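Local coordinates for retinol dehydratase (Spodoptera frugiperda, PDB 1FMJ), which probably dehydrates retinol on a sulfotransferase-like scaffold that holds both retinol and adenosine 3',5'-diphosphate, at residues L23-L28 / P32-K37; T79-W84 / E93-Y98; W84-D89 / A260-F265; L165-M170 / V178-L183. All blocks are in the same frame, centred on the assembly; numbering follows the deposited sequence.

In the fold
Following the chain from the N terminus, contact 1 closes a short turn between helix 18-24 and strand 35-38, at the small antiparallel sheet, before the other three begin. Contact 2 closes the loop that follows helix 76-87, folding residues 93-98 back beside that helix. Contact 3 takes the end of the same helix, sharing W84, and joins it to helix 255-265; the segments of contacts 2 and 3 alternate along the chain. Nested inside the long loop of contact 3, contact 4 closes the connection between strands 160-163 and 179-184 over the parallel sheet. Contacts 2, 3 and 4 touch one another, whereas contact 1 lies about 34 Å from contact 2, centre to centre, across the chain's centre.

Contact 1 (L23-L28 / P32-K37); sequences LVKANL and PTTYVK
The end of helix 18-24 and the turn after it pack V24 and L28 against Y35, at the start of the middle strand of the three-stranded antiparallel sheet. L28 CD1 comes to the edge of the phenol ring, near its plane, 3.4 Å from Y35 CE1 and 3.7 Å from Y35 OH, the two side chains running at about a right angle. V24 adds a looser touch nearer the CB end, with its CG1 4.2 Å from Y35 CD1. With Y35 CG beside the backbone N (chi1 -60°), CD1 and CE1 of the ring meet V24 and L28. The turn is tied by the V24 carbonyl, which receives both L28 N (2.7 Å) and N27 N (2.8 Å), and this folds L28 back to the same side as V24. No hydrogen bond joins the segments; one water accepts from K25 NZ at 2.8 Å and from Y35 N at 3.1 Å, while the ammonium group forms a salt bridge with D21. The phenol hydroxyl is hydrogen-bonded to T223 OG1. Around this buried patch, M216 of helix 210-218 packs on L28, Y46 of strand 43-46 stacks on the Y35 ring, and strand 13-14 flanks strand 35-38.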
loop_
_atom_site.group_PDB
_atom_site.type_symbol
_atom_site.label_atom_id
_atom_site.label_comp_id
_atom_site.label_asym_id
_atom_site.label_seq_id
_atom_site.Cartn_x
_atom_site.Cartn_y
_atom_site.Cartn_z
ATOM N N LEU A 23 9.768 21.260 0.329
ATOM C CA LEU A 23 10.335 20.012 -0.173
ATOM C C LEU A 23 9.300 19.175 -0.915
ATOM O O LEU A 23 9.626 18.470 -1.870
ATOM C CB LEU A 23 10.918 19.181 0.971
ATOM C CG LEU A 23 11.485 17.822 0.541
ATOM C CD1 LEU A 23 12.681 18.049 -0.378
ATOM C CD2 LEU A 23 11.893 17.000 1.763
ATOM N N VAL A 24 8.054 19.238 -0.470
ATOM C CA VAL A 24 7.010 18.474 -1.137
ATOM C C VAL A 24 6.631 19.127 -2.468
ATOM O O VAL A 24 6.639 18.476 -3.511
ATOM C CB VAL A 24 5.756 18.360 -0.261
ATOM C CG1 VAL A 24 4.658 17.648 -1.026
ATOM C CG2 VAL A 24 6.084 17.607 1.009
ATOM N N LYS A 25 6.305 20.415 -2.421
ATOM C CA LYS A 25 5.917 21.164 -3.615
ATOM C C LYS A 25 7.040 21.237 -4.650
ATOM O O LYS A 25 6.901 21.903 -5.678
ATOM C CB LYS A 25 5.500 22.589 -3.232
ATOM C CG LYS A 25 4.199 22.692 -2.454
ATOM C CD LYS A 25 3.003 22.420 -3.350
ATOM C CE LYS A 25 1.702 22.626 -2.600
ATOM N NZ LYS A 25 1.653 21.792 -1.372
ATOM N N ALA A 26 8.148 20.558 -4.372
ATOM C CA ALA A 26 9.292 20.549 -5.275
ATOM C C ALA A 26 9.461 19.181 -5.930
ATOM O O ALA A 26 10.329 18.988 -6.780
ATOM C CB ALA A 26 10.549 20.921 -4.512
ATOM N N ASN A 27 8.626 18.234 -5.521
ATOM C CA ASN A 27 8.669 16.882 -6.058
ATOM C C ASN A 27 7.278 16.386 -6.426
ATOM O O ASN A 27 7.122 15.597 -7.356
ATOM C CB ASN A 27 9.273 15.924 -5.032
ATOM C CG ASN A 27 10.777 16.038 -4.939
ATOM O OD1 ASN A 27 11.330 17.135 -4.779
ATOM N ND2 ASN A 27 11.455 14.899 -5.031
ATOM N N LEU A 28 6.275 16.856 -5.689
ATOM C CA LEU A 28 4.895 16.437 -5.913
ATOM C C LEU A 28 3.989 17.623 -6.251
ATOM O O LEU A 28 2.776 17.459 -6.401
ATOM C CB LEU A 28 4.364 15.752 -4.652
ATOM C CG LEU A 28 5.344 14.870 -3.870
ATOM C CD1 LEU A 28 4.777 14.550 -2.502
ATOM C CD2 LEU A 28 5.609 13.596 -4.643
ATOM N N PRO A 32 -2.258 17.427 -8.371
ATOM C CA PRO A 32 -3.356 18.185 -7.761
ATOM C C PRO A 32 -3.658 17.991 -6.277
ATOM O O PRO A 32 -3.807 18.968 -5.550
ATOM C CB PRO A 32 -4.555 17.819 -8.640
ATOM C CG PRO A 32 -3.925 17.570 -9.979
ATOM C CD PRO A 32 -2.725 16.732 -9.584
ATOM N N THR A 33 -3.765 16.748 -5.824
ATOM C CA THR A 33 -4.088 16.495 -4.420
ATOM C C THR A 33 -2.959 16.912 -3.477
ATOM O O THR A 33 -1.793 16.620 -3.732
ATOM C CB THR A 33 -4.403 15.006 -4.186
ATOM O OG1 THR A 33 -5.256 14.524 -5.232
ATOM C CG2 THR A 33 -5.108 14.822 -2.859
ATOM N N THR A 34 -3.311 17.593 -2.389
ATOM C CA THR A 34 -2.324 18.061 -1.412
ATOM C C THR A 34 -2.381 17.240 -0.128
ATOM O O THR A 34 -3.307 16.458 0.072
ATOM C CB THR A 34 -2.566 19.543 -1.046
ATOM O OG1 THR A 34 -3.917 19.700 -0.595
ATOM C CG2 THR A 34 -2.337 20.436 -2.248
ATOM N N TYR A 35 -1.394 17.428 0.743
ATOM C CA TYR A 35 -1.338 16.696 2.013
ATOM C C TYR A 35 -1.588 17.567 3.252
ATOM O O TYR A 35 -1.693 18.793 3.173
ATOM C CB TYR A 35 0.040 16.057 2.219
ATOM C CG TYR A 35 0.510 15.053 1.188
ATOM C CD1 TYR A 35 1.317 15.447 0.124
ATOM C CD2 TYR A 35 0.238 13.695 1.339
ATOM C CE1 TYR A 35 1.853 14.518 -0.753
ATOM C CE2 TYR A 35 0.770 12.753 0.460
ATOM C CZ TYR A 35 1.579 13.173 -0.578
ATOM O OH TYR A 35 2.136 12.256 -1.428
ATOM N N VAL A 36 -1.669 16.889 4.395
ATOM C CA VAL A 36 -1.815 17.492 5.715
ATOM C C VAL A 36 -1.306 16.425 6.673
ATOM O O VAL A 36 -1.444 15.227 6.405
ATOM C CB VAL A 36 -3.280 17.831 6.097
ATOM C CG1 VAL A 36 -3.853 18.864 5.136
ATOM C CG2 VAL A 36 -4.123 16.566 6.129
ATOM N N LYS A 37 -0.687 16.859 7.765
ATOM C CA LYS A 37 -0.162 15.949 8.777
ATOM C C LYS A 37 -1.350 15.514 9.634
ATOM O O LYS A 37 -2.213 16.332 9.956
ATOM C CB LYS A 37 0.861 16.678 9.651
ATOM C CG LYS A 37 2.272 16.090 9.649
ATOM C CD LYS A 37 2.995 16.328 8.341
ATOM C CE LYS A 37 4.490 16.026 8.467
ATOM N NZ LYS A 37 4.787 14.587 8.762
HETATM O O HOH W 1 0.781 19.392 -0.225
#

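Contact 2 (T79-W84 / E93-Y98); sequences TQELVW and EAAKTY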
loop_
_atom_site.group_PDB
_atom_site.type_symbol
_atom_site.label_atom_id
_atom_site.label_comp_id
_atom_site.label_asym_id
_atom_site.label_seq_id
_atom_site.Cartn_x
_atom_site.Cartn_y
_atom_site.Cartn_z
ATOM N N THR A 79 0.467 -10.890 -1.137
ATOM C CA THR A 79 -0.280 -11.297 0.042
ATOM C C THR A 79 -1.773 -11.354 -0.248
ATOM O O THR A 79 -2.452 -12.296 0.157
ATOM C CB THR A 79 -0.034 -10.322 1.208
ATOM O OG1 THR A 79 1.372 -10.193 1.431
ATOM C CG2 THR A 79 -0.699 -10.834 2.487
ATOM N N GLN A 80 -2.290 -10.347 -0.946
ATOM C CA GLN A 80 -3.716 -10.333 -1.269
ATOM C C GLN A 80 -4.111 -11.575 -2.055
ATOM O O GLN A 80 -5.153 -12.168 -1.805
ATOM C CB GLN A 80 -4.080 -9.104 -2.093
ATOM C CG GLN A 80 -4.155 -7.832 -1.291
ATOM C CD GLN A 80 -4.466 -6.643 -2.150
ATOM O OE1 GLN A 80 -5.566 -6.520 -2.680
ATOM N NE2 GLN A 80 -3.493 -5.755 -2.300
ATOM N N GLU A 81 -3.276 -11.954 -3.012
ATOM C CA GLU A 81 -3.559 -13.113 -3.845
ATOM C C GLU A 81 -3.505 -14.390 -3.033
ATOM O O GLU A 81 -4.407 -15.229 -3.128
ATOM C CB GLU A 81 -2.569 -13.188 -5.007
ATOM C CG GLU A 81 -2.871 -14.301 -6.011
ATOM C CD GLU A 81 -4.097 -14.031 -6.875
ATOM O OE1 GLU A 81 -4.368 -14.850 -7.778
ATOM O OE2 GLU A 81 -4.784 -13.009 -6.665
ATOM N N LEU A 82 -2.447 -14.540 -2.237
ATOM C CA LEU A 82 -2.295 -15.722 -1.399
ATOM C C LEU A 82 -3.498 -15.854 -0.473
ATOM O O LEU A 82 -4.142 -16.904 -0.415
ATOM C CB LEU A 82 -1.023 -15.621 -0.551
ATOM C CG LEU A 82 0.312 -15.682 -1.283
ATOM C CD1 LEU A 82 1.457 -15.449 -0.290
ATOM C CD2 LEU A 82 0.451 -17.030 -1.964
ATOM N N VAL A 83 -3.790 -14.773 0.246
ATOM C CA VAL A 83 -4.902 -14.734 1.188
ATOM C C VAL A 83 -6.255 -15.026 0.540
ATOM O O VAL A 83 -7.100 -15.687 1.137
ATOM C CB VAL A 83 -4.975 -13.349 1.895
ATOM C CG1 VAL A 83 -6.276 -13.216 2.677
ATOM C CG2 VAL A 83 -3.787 -13.175 2.831
ATOM N N TRP A 84 -6.474 -14.538 -0.675
ATOM C CA TRP A 84 -7.756 -14.770 -1.320
ATOM C C TRP A 84 -7.904 -16.217 -1.736
ATOM O O TRP A 84 -8.942 -16.825 -1.517
ATOM C CB TRP A 84 -7.933 -13.877 -2.550
ATOM C CG TRP A 84 -9.377 -13.681 -2.932
ATOM C CD1 TRP A 84 -10.233 -12.727 -2.451
ATOM C CD2 TRP A 84 -10.139 -14.475 -3.850
ATOM N NE1 TRP A 84 -11.477 -12.878 -3.014
ATOM C CE2 TRP A 84 -11.449 -13.940 -3.878
ATOM C CE3 TRP A 84 -9.844 -15.585 -4.653
ATOM C CZ2 TRP A 84 -12.464 -14.476 -4.682
ATOM C CZ3 TRP A 84 -10.857 -16.120 -5.453
ATOM C CH2 TRP A 84 -12.149 -15.562 -5.459
ATOM N N GLU A 93 -9.504 -20.430 -10.796
ATOM C CA GLU A 93 -10.407 -20.000 -11.851
ATOM C C GLU A 93 -11.142 -18.733 -11.433
ATOM O O GLU A 93 -11.231 -17.773 -12.199
ATOM C CB GLU A 93 -11.409 -21.113 -12.165
ATOM C CG GLU A 93 -12.116 -20.933 -13.486
ATOM C CD GLU A 93 -11.144 -20.712 -14.629
ATOM O OE1 GLU A 93 -10.184 -21.503 -14.759
ATOM O OE2 GLU A 93 -11.339 -19.747 -15.397
ATOM N N ALA A 94 -11.663 -18.732 -10.209
ATOM C CA ALA A 94 -12.387 -17.581 -9.682
ATOM C C ALA A 94 -11.436 -16.412 -9.407
ATOM O O ALA A 94 -11.837 -15.250 -9.474
ATOM C CB ALA A 94 -13.119 -17.968 -8.411
ATOM N N ALA A 95 -10.179 -16.725 -9.101
ATOM C CA ALA A 95 -9.176 -15.697 -8.825
ATOM C C ALA A 95 -8.792 -14.911 -10.085
ATOM O O ALA A 95 -7.945 -14.011 -10.039
ATOM C CB ALA A 95 -7.940 -16.330 -8.212
ATOM N N LYS A 96 -9.420 -15.238 -11.209
ATOM C CA LYS A 96 -9.113 -14.542 -12.449
ATOM C C LYS A 96 -9.792 -13.181 -12.525
ATOM O O LYS A 96 -9.495 -12.380 -13.408
ATOM C CB LYS A 96 -9.492 -15.405 -13.655
ATOM C CG LYS A 96 -8.667 -16.685 -13.748
ATOM C CD LYS A 96 -9.016 -17.495 -14.983
ATOM C CE LYS A 96 -8.192 -18.781 -15.051
ATOM N NZ LYS A 96 -8.449 -19.549 -16.310
ATOM N N THR A 97 -10.708 -12.914 -11.602
ATOM C CA THR A 97 -11.372 -11.617 -11.599
ATOM C C THR A 97 -10.350 -10.596 -11.103
ATOM O O THR A 97 -9.415 -10.947 -10.378
ATOM C CB THR A 97 -12.606 -11.603 -10.665
ATOM O OG1 THR A 97 -13.639 -12.418 -11.225
ATOM C CG2 THR A 97 -13.141 -10.195 -10.506
ATOM N N TYR A 98 -10.522 -9.341 -11.503
ATOM C CA TYR A 98 -9.606 -8.281 -11.095
ATOM C C TYR A 98 -9.470 -8.163 -9.572
ATOM O O TYR A 98 -10.461 -8.101 -8.844
ATOM C CB TYR A 98 -10.057 -6.939 -11.684
ATOM C CG TYR A 98 -9.928 -6.865 -13.196
ATOM C CD1 TYR A 98 -11.046 -6.667 -14.006
ATOM C CD2 TYR A 98 -8.685 -7.012 -13.814
ATOM C CE1 TYR A 98 -10.934 -6.620 -15.404
ATOM C CE2 TYR A 98 -8.555 -6.968 -15.211
ATOM C CZ TYR A 98 -9.684 -6.773 -16.000
ATOM O OH TYR A 98 -9.561 -6.753 -17.376
HETATM O O HOH W 2 -5.316 -14.166 -10.276
#
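W84 sets its indole opposite A94 and A95 by placing CG anti to the backbone N (chi1 -158°), while E81, with a similar first torsion (-175°), bends at its second (72°) to bring its carboxylate alongside A95. The six-membered ring of the indole does the touching. A94 CB lies at its edge, in plane, 3.9 Å from W84 CH2, and W84 CZ3 approaches the next residue at 3.8 Å from A95 N and 4.0 Å from A95 CB. These two alanines belong to a short 3-10 turn, and with only methyl groups here it lies close to the indole. That helix, 76-87, directly follows the strand and phosphate-binding loop of the P-loop-like sulfotransferase fold; the E81 side chain is about 8 Å from the bound adenosine-3'-5'-diphosphate. The carboxylate has no direct hydrogen bond to the turn, its OE1 standing 3.9 Å from A95 CB. A water bridges the gap, donating to E81 OE1 (2.8 Å) and to A95 O (2.6 Å). E81 OE1 is also hydrogen-bonded to H281, and OE2 forms a salt bridge with R102, whose guanidinium group makes a cation-pi contact with W84.

Contact 3 (W84-D89 / A260-F265); sequences WLIEND and ARIADF
I86 projects from the last turn of helix 76-87 onto I262 and A263 of helix 255-265. Its CG1 branch continues straight to the tip (chi2 -179°), which carries CD1 out to 3.9 Å from I262 CG2, the two isoleucines crossing at about a right angle. The second branch of I86 points to the backbone of the other helix: CG2 lies 4.3 Å from A263 CA. The small A263 is consistent with the close approach of the helices, I86 CA and A263 CA being 6.7 Å apart. The whole interface is apolar, with no hydrogen bond between the segments. Two residues after I86 the chain leaves the helix, and N88 folds back on the last turn. N88 ND2 gives a hydrogen bond to W84 O (3.2 Å, N-H...O angle 151°), with the carbonyl oxygen close to the amide plane. The same ND2 sits over the centre of one face of the W84 indole, so one amide nitrogen meets both the carbonyl and the ring face of W84. Around the isoleucine pair, L278 of helix 272-281 packs on I86, L244 and L246 of the edge strand 243-247 pack on I262, and E87 reaches a salt bridge with K268. Helices 76-87 and 255-265 thus lie side by side on one face of the parallel sheet, the second over its outer strand 243-247.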
loop_
_atom_site.group_PDB
_atom_site.type_symbol
_atom_site.label_atom_id
_atom_site.label_comp_id
_atom_site.label_asym_id
_atom_site.label_seq_id
_atom_site.Cartn_x
_atom_site.Cartn_y
_atom_site.Cartn_z
ATOM N N TRP A 84 -6.474 -14.538 -0.675
ATOM C CA TRP A 84 -7.756 -14.770 -1.320
ATOM C C TRP A 84 -7.904 -16.217 -1.736
ATOM O O TRP A 84 -8.942 -16.825 -1.517
ATOM C CB TRP A 84 -7.933 -13.877 -2.550
ATOM C CG TRP A 84 -9.377 -13.681 -2.932
ATOM C CD1 TRP A 84 -10.233 -12.727 -2.451
ATOM C CD2 TRP A 84 -10.139 -14.475 -3.850
ATOM N NE1 TRP A 84 -11.477 -12.878 -3.014
ATOM C CE2 TRP A 84 -11.449 -13.940 -3.878
ATOM C CE3 TRP A 84 -9.844 -15.585 -4.653
ATOM C CZ2 TRP A 84 -12.464 -14.476 -4.682
ATOM C CZ3 TRP A 84 -10.857 -16.120 -5.453
ATOM C CH2 TRP A 84 -12.149 -15.562 -5.459
ATOM N N LEU A 85 -6.866 -16.767 -2.346
ATOM C CA LEU A 85 -6.921 -18.153 -2.794
ATOM C C LEU A 85 -7.086 -19.114 -1.628
ATOM O O LEU A 85 -7.858 -20.070 -1.709
ATOM C CB LEU A 85 -5.660 -18.503 -3.593
ATOM C CG LEU A 85 -5.650 -17.905 -5.002
ATOM C CD1 LEU A 85 -4.276 -18.039 -5.652
ATOM C CD2 LEU A 85 -6.723 -18.606 -5.832
ATOM N N ILE A 86 -6.365 -18.848 -0.540
ATOM C CA ILE A 86 -6.424 -19.695 0.644
ATOM C C ILE A 86 -7.794 -19.656 1.321
ATOM O O ILE A 86 -8.277 -20.676 1.805
ATOM C CB ILE A 86 -5.332 -19.294 1.655
ATOM C CG1 ILE A 86 -3.954 -19.514 1.017
ATOM C CG2 ILE A 86 -5.480 -20.112 2.941
ATOM C CD1 ILE A 86 -2.776 -19.169 1.911
ATOM N N GLU A 87 -8.414 -18.480 1.356
ATOM C CA GLU A 87 -9.733 -18.340 1.960
ATOM C C GLU A 87 -10.798 -18.886 1.015
ATOM O O GLU A 87 -11.908 -19.183 1.440
ATOM C CB GLU A 87 -10.042 -16.865 2.266
ATOM C CG GLU A 87 -9.130 -16.205 3.289
ATOM C CD GLU A 87 -9.337 -16.737 4.694
ATOM O OE1 GLU A 87 -9.477 -17.966 4.849
ATOM O OE2 GLU A 87 -9.341 -15.932 5.650
ATOM N N ASN A 88 -10.461 -19.028 -0.267
ATOM C CA ASN A 88 -11.434 -19.525 -1.240
ATOM C C ASN A 88 -11.160 -20.890 -1.876
ATOM O O ASN A 88 -11.424 -21.093 -3.062
ATOM C CB ASN A 88 -11.655 -18.476 -2.332
ATOM C CG ASN A 88 -12.599 -17.367 -1.888
ATOM O OD1 ASN A 88 -13.813 -17.575 -1.792
ATOM N ND2 ASN A 88 -12.047 -16.190 -1.600
ATOM N N ASP A 89 -10.627 -21.819 -1.087
ATOM C CA ASP A 89 -10.366 -23.178 -1.562
ATOM C C ASP A 89 -9.500 -23.265 -2.809
ATOM O O ASP A 89 -9.758 -24.087 -3.692
ATOM C CB ASP A 89 -11.692 -23.882 -1.842
ATOM C CG ASP A 89 -12.618 -23.868 -0.648
ATOM O OD1 ASP A 89 -12.210 -24.364 0.421
ATOM O OD2 ASP A 89 -13.753 -23.363 -0.775
ATOM N N ALA A 260 2.579 -21.398 4.287
ATOM C CA ALA A 260 2.135 -22.247 5.384
ATOM C C ALA A 260 1.770 -21.391 6.587
ATOM O O ALA A 260 0.750 -21.617 7.242
ATOM C CB ALA A 260 3.236 -23.248 5.757
ATOM N N ARG A 261 2.609 -20.408 6.886
ATOM C CA ARG A 261 2.329 -19.533 8.006
ATOM C C ARG A 261 0.980 -18.847 7.793
ATOM O O ARG A 261 0.168 -18.765 8.710
ATOM C CB ARG A 261 3.432 -18.482 8.165
ATOM C CG ARG A 261 4.782 -19.040 8.587
ATOM C CD ARG A 261 5.743 -17.915 8.936
ATOM N NE ARG A 261 5.343 -17.221 10.155
ATOM C CZ ARG A 261 5.935 -16.124 10.619
ATOM N NH1 ARG A 261 6.956 -15.590 9.962
ATOM N NH2 ARG A 261 5.513 -15.565 11.743
ATOM N N ILE A 262 0.736 -18.364 6.578
ATOM C CA ILE A 262 -0.523 -17.690 6.289
ATOM C C ILE A 262 -1.717 -18.646 6.371
ATOM O O ILE A 262 -2.807 -18.253 6.789
ATOM C CB ILE A 262 -0.486 -17.016 4.899
ATOM C CG1 ILE A 262 0.578 -15.914 4.892
ATOM C CG2 ILE A 262 -1.862 -16.431 4.562
ATOM C CD1 ILE A 262 0.873 -15.357 3.520
ATOM N N ALA A 263 -1.512 -19.904 5.983
ATOM C CA ALA A 263 -2.590 -20.886 6.038
ATOM C C ALA A 263 -2.981 -21.156 7.489
ATOM O O ALA A 263 -4.156 -21.113 7.835
ATOM C CB ALA A 263 -2.164 -22.184 5.351
ATOM N N ASP A 264 -1.991 -21.424 8.337
ATOM C CA ASP A 264 -2.259 -21.691 9.748
ATOM C C ASP A 264 -2.981 -20.511 10.378
ATOM O O ASP A 264 -3.982 -20.681 11.072
ATOM C CB ASP A 264 -0.959 -21.944 10.516
ATOM C CG ASP A 264 -0.183 -23.118 9.976
ATOM O OD1 ASP A 264 -0.814 -24.133 9.616
ATOM O OD2 ASP A 264 1.062 -23.030 9.923
ATOM N N PHE A 265 -2.459 -19.313 10.133
ATOM C CA PHE A 265 -3.046 -18.088 10.664
ATOM C C PHE A 265 -4.521 -17.977 10.259
ATOM O O PHE A 265 -5.351 -17.527 11.045
ATOM C CB PHE A 265 -2.258 -16.873 10.148
ATOM C CG PHE A 265 -2.822 -15.546 10.577
ATOM C CD1 PHE A 265 -2.802 -15.159 11.915
ATOM C CD2 PHE A 265 -3.373 -14.681 9.640
ATOM C CE1 PHE A 265 -3.322 -13.929 12.309
ATOM C CE2 PHE A 265 -3.895 -13.451 10.025
ATOM C CZ PHE A 265 -3.869 -13.073 11.364
#

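Contact 4 (L165-M170 / V178-L183); sequences LPLSLM and VKMVYL
Residues 167-169 form a 3-10 turn, with L169 N hydrogen-bonded to P166 O (3.1 Å) and M170 N to L167 O (3.0 Å), and it stands well off strand 179-184, L167 CA and M180 CA being 10.5 Å apart. Long side chains span this distance. M180 leaves the strand nearly straight, with CG anti to the backbone N (chi1 169°), and bends only at its last torsion (-70°), presenting both sulfur and methyl to the turn. L167 and M180 lie alongside each other, pointing in opposite senses, with L167 CD2 3.5 Å from M180 SD and 3.8 Å from M180 CE. M170 comes to the same methyl from its own end, tip to tip, its CE 3.7 Å from M180 CE. L167 thus covers sulfur and methyl, M170 the methyl alone; no polar bond joins the segments. M174 also packs on M180, whose side chain touches F67 and A69 of the adjacent strand 66-70. On the side of helix 227-235, L167 meets E233. The arrangement is that of a connection covering one face of the central parallel sheet in the P-loop-like sulfotransferase fold, between strands 160-163 and 179-184, which lie on either side of strand 66-70.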
loop_
_atom_site.group_PDB
_atom_site.type_symbol
_atom_site.label_atom_id
_atom_site.label_comp_id
_atom_site.label_asym_id
_atom_site.label_seq_id
_atom_site.Cartn_x
_atom_site.Cartn_y
_atom_site.Cartn_z
ATOM N N LEU A 165 -3.309 2.109 5.684
ATOM C CA LEU A 165 -3.478 2.947 6.864
ATOM C C LEU A 165 -2.859 2.295 8.090
ATOM O O LEU A 165 -3.009 1.091 8.307
ATOM C CB LEU A 165 -4.962 3.232 7.133
ATOM C CG LEU A 165 -5.644 4.179 6.136
ATOM C CD1 LEU A 165 -7.101 4.363 6.503
ATOM C CD2 LEU A 165 -4.922 5.513 6.123
ATOM N N PRO A 166 -2.116 3.078 8.888
ATOM C CA PRO A 166 -1.495 2.545 10.100
ATOM C C PRO A 166 -2.642 2.228 11.063
ATOM O O PRO A 166 -3.722 2.818 10.959
ATOM C CB PRO A 166 -0.611 3.704 10.575
ATOM C CG PRO A 166 -1.342 4.906 10.093
ATOM C CD PRO A 166 -1.758 4.495 8.697
ATOM N N LEU A 167 -2.422 1.291 11.976
ATOM C CA LEU A 167 -3.463 0.892 12.914
ATOM C C LEU A 167 -4.129 2.015 13.708
ATOM O O LEU A 167 -5.322 1.938 13.980
ATOM C CB LEU A 167 -2.919 -0.166 13.887
ATOM C CG LEU A 167 -2.416 -1.481 13.269
ATOM C CD1 LEU A 167 -2.002 -2.447 14.380
ATOM C CD2 LEU A 167 -3.509 -2.113 12.400
ATOM N N SER A 168 -3.379 3.057 14.065
ATOM C CA SER A 168 -3.935 4.155 14.857
ATOM C C SER A 168 -5.044 4.968 14.190
ATOM O O SER A 168 -5.759 5.719 14.864
ATOM C CB SER A 168 -2.816 5.094 15.313
ATOM O OG SER A 168 -2.171 5.687 14.212
ATOM N N LEU A 169 -5.193 4.838 12.873
ATOM C CA LEU A 169 -6.249 5.563 12.174
ATOM C C LEU A 169 -7.462 4.662 11.976
ATOM O O LEU A 169 -8.504 5.090 11.490
ATOM C CB LEU A 169 -5.749 6.080 10.820
ATOM C CG LEU A 169 -4.595 7.080 10.942
ATOM C CD1 LEU A 169 -4.227 7.646 9.577
ATOM C CD2 LEU A 169 -5.013 8.199 11.896
ATOM N N MET A 170 -7.321 3.399 12.347
ATOM C CA MET A 170 -8.429 2.465 12.209
ATOM C C MET A 170 -8.948 2.144 13.602
ATOM O O MET A 170 -8.292 2.455 14.596
ATOM C CB MET A 170 -7.973 1.208 11.462
ATOM C CG MET A 170 -7.597 1.504 10.003
ATOM S SD MET A 170 -7.251 0.058 8.978
ATOM C CE MET A 170 -5.802 -0.611 9.804
ATOM N N VAL A 178 -11.391 -8.683 13.578
ATOM C CA VAL A 178 -10.872 -9.116 12.288
ATOM C C VAL A 178 -9.449 -9.639 12.284
ATOM O O VAL A 178 -8.674 -9.396 13.212
ATOM C CB VAL A 178 -10.972 -7.956 11.259
ATOM C CG1 VAL A 178 -12.350 -7.335 11.337
ATOM C CG2 VAL A 178 -9.904 -6.892 11.532
ATOM N N LYS A 179 -9.117 -10.377 11.231
ATOM C CA LYS A 179 -7.776 -10.902 11.072
ATOM C C LYS A 179 -7.045 -9.960 10.120
ATOM O O LYS A 179 -7.650 -9.379 9.213
ATOM C CB LYS A 179 -7.816 -12.324 10.510
ATOM C CG LYS A 179 -8.396 -13.321 11.500
ATOM C CD LYS A 179 -8.371 -14.739 10.978
ATOM C CE LYS A 179 -9.048 -15.670 11.966
ATOM N NZ LYS A 179 -8.431 -15.567 13.325
ATOM N N MET A 180 -5.748 -9.797 10.338
ATOM C CA MET A 180 -4.941 -8.908 9.514
ATOM C C MET A 180 -3.557 -9.469 9.254
ATOM O O MET A 180 -2.938 -10.058 10.144
ATOM C CB MET A 180 -4.807 -7.536 10.196
ATOM C CG MET A 180 -3.761 -6.596 9.559
ATOM S SD MET A 180 -3.691 -4.936 10.333
ATOM C CE MET A 180 -5.257 -4.268 9.777
ATOM N N VAL A 181 -3.086 -9.306 8.019
ATOM C CA VAL A 181 -1.745 -9.736 7.645
ATOM C C VAL A 181 -1.045 -8.442 7.269
ATOM O O VAL A 181 -1.456 -7.757 6.336
ATOM C CB VAL A 181 -1.740 -10.683 6.428
ATOM C CG1 VAL A 181 -0.312 -11.148 6.148
ATOM C CG2 VAL A 181 -2.626 -11.888 6.702
ATOM N N TYR A 182 -0.000 -8.095 8.005
ATOM C CA TYR A 182 0.716 -6.868 7.734
ATOM C C TYR A 182 2.089 -7.172 7.173
ATOM O O TYR A 182 2.853 -7.963 7.737
ATOM C CB TYR A 182 0.845 -6.043 9.010
ATOM C CG TYR A 182 1.576 -4.736 8.832
ATOM C CD1 TYR A 182 0.881 -3.539 8.705
ATOM C CD2 TYR A 182 2.971 -4.695 8.822
ATOM C CE1 TYR A 182 1.556 -2.318 8.578
ATOM C CE2 TYR A 182 3.654 -3.491 8.693
ATOM C CZ TYR A 182 2.943 -2.306 8.577
ATOM O OH TYR A 182 3.629 -1.113 8.500
ATOM N N LEU A 183 2.394 -6.536 6.052
ATOM C CA LEU A 183 3.678 -6.721 5.396
ATOM C C LEU A 183 4.609 -5.535 5.592
ATOM O O LEU A 183 4.184 -4.375 5.517
ATOM C CB LEU A 183 3.477 -6.963 3.902
ATOM C CG LEU A 183 3.508 -8.422 3.425
ATOM C CD1 LEU A 183 4.888 -9.012 3.674
ATOM C CD2 LEU A 183 2.437 -9.231 4.146
#